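Side-chain contact in HIAXHD3 (Humicola insolens, PDB 3ZXK), which is a GH43 arabinofuranosidase that removes arabinofuranosyl side chains, probably from xylan, and served as scaffold for introducing endo-xylanase activity: residues A[390-393]-A[397-400]. Numbering follows the deposited sequence.
Sequences RGMR and RAGA
The carbonyl O of M392 takes a hydrogen bond from NZ of K414, while the side chain of the same residue reaches across to the strand at R397 and A398. No hydrogen bond joins 390-393 to 397-400, and on the loop side the methyl of the M392 thioether does all the touching. M392 CE lies 3.6 Å from A398 N, above the plane of the R397-A398 peptide, and 3.8 Å from R397 N at the other end of R397's backbone. A398 CB points back at the loop and meets M392 CE at 3.9 Å, an apolar methyl-to-methyl contact. The M392 chain leaves with CG anti to its carbonyl carbon and runs extended to SD; a bend at chi3 (81°) then turns CE onto the strand. R397 CB points away from the loop, and its guanidinium makes a cation-pi contact with W413. The contact is small, 96 Å² over both sides, but M392 and A398 are buried. It is plain packing in the C-terminal concanavalin A-like β-sandwich: 390-393 lies in the loop that leads from strand 380-388 of one sheet to strand 396-403 of the other. M392 packs between the two sheets, touching V412 of strand 406-415 and V524 of strand 523-533, and A398, paired through its backbone with V412, also touches V524.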
loop_
_atom_site.group_PDB
_atom_site.type_symbol
_atom_site.label_atom_id
_atom_site.label_comp_id
_atom_site.label_asym_id
_atom_site.label_seq_id
_atom_site.Cartn_x
_atom_site.Cartn_y
_atom_site.Cartn_z
ATOM N N ARG A 390 -19.245 11.889 -22.191
ATOM C CA ARG A 390 -20.025 12.935 -22.863
ATOM C C ARG A 390 -19.901 14.296 -22.190
ATOM O O ARG A 390 -20.012 15.332 -22.861
ATOM C CB ARG A 390 -21.480 12.559 -23.045
ATOM C CG ARG A 390 -21.673 11.419 -24.032
ATOM C CD ARG A 390 -23.094 10.919 -24.007
ATOM N NE ARG A 390 -23.465 10.552 -22.639
ATOM C CZ ARG A 390 -24.719 10.384 -22.226
ATOM N NH1 ARG A 390 -25.720 10.549 -23.077
ATOM N NH2 ARG A 390 -24.976 10.046 -20.970
ATOM N N GLY A 391 -19.665 14.292 -20.871
ATOM C CA GLY A 391 -19.563 15.536 -20.105
ATOM C C GLY A 391 -18.238 16.273 -20.204
ATOM O O GLY A 391 -18.068 17.319 -19.558
ATOM N N MET A 392 -17.286 15.741 -20.977
ATOM C CA MET A 392 -16.022 16.477 -21.161
ATOM C C MET A 392 -16.219 17.822 -21.847
ATOM O O MET A 392 -17.073 17.962 -22.742
ATOM C CB MET A 392 -15.016 15.665 -21.953
ATOM C CG MET A 392 -14.588 14.427 -21.205
ATOM S SD MET A 392 -13.365 13.471 -22.112
ATOM C CE MET A 392 -11.860 14.351 -21.730
ATOM N N ARG A 393 -15.438 18.805 -21.421
ATOM C CA ARG A 393 -15.471 20.143 -22.025
ATOM C C ARG A 393 -14.145 20.450 -22.724
ATOM O O ARG A 393 -13.150 19.734 -22.517
ATOM C CB ARG A 393 -15.809 21.183 -20.943
ATOM C CG ARG A 393 -17.247 21.042 -20.460
ATOM C CD ARG A 393 -17.641 22.056 -19.397
ATOM N NE ARG A 393 -17.905 23.382 -19.965
ATOM C CZ ARG A 393 -19.093 23.807 -20.402
ATOM N NH1 ARG A 393 -20.165 23.020 -20.338
ATOM N NH2 ARG A 393 -19.210 25.027 -20.910
ATOM N N ARG A 397 -8.886 16.313 -20.387
ATOM C CA ARG A 397 -8.117 15.121 -20.664
ATOM C C ARG A 397 -8.524 14.105 -19.587
ATOM O O ARG A 397 -8.414 14.378 -18.396
ATOM C CB ARG A 397 -6.619 15.449 -20.626
ATOM C CG ARG A 397 -6.174 16.493 -21.651
ATOM C CD ARG A 397 -4.678 16.614 -21.649
ATOM N NE ARG A 397 -4.283 17.558 -22.688
ATOM C CZ ARG A 397 -3.049 18.034 -22.836
ATOM N NH1 ARG A 397 -2.082 17.603 -22.020
ATOM N NH2 ARG A 397 -2.771 18.921 -23.797
ATOM N N ALA A 398 -8.999 12.940 -19.992
ATOM C CA ALA A 398 -9.415 11.934 -19.016
ATOM C C ALA A 398 -8.978 10.556 -19.511
ATOM O O ALA A 398 -8.761 10.384 -20.727
ATOM C CB ALA A 398 -10.922 11.979 -18.845
ATOM N N GLY A 399 -8.790 9.611 -18.603
ATOM C CA GLY A 399 -8.451 8.253 -19.041
ATOM C C GLY A 399 -7.899 7.298 -18.020
ATOM O O GLY A 399 -8.033 7.497 -16.817
ATOM N N ALA A 400 -7.251 6.265 -18.542
ATOM C CA ALA A 400 -6.715 5.195 -17.746
ATOM C C ALA A 400 -5.188 5.259 -17.783
ATOM O O ALA A 400 -4.576 5.182 -18.848
ATOM C CB ALA A 400 -7.230 3.837 -18.239
#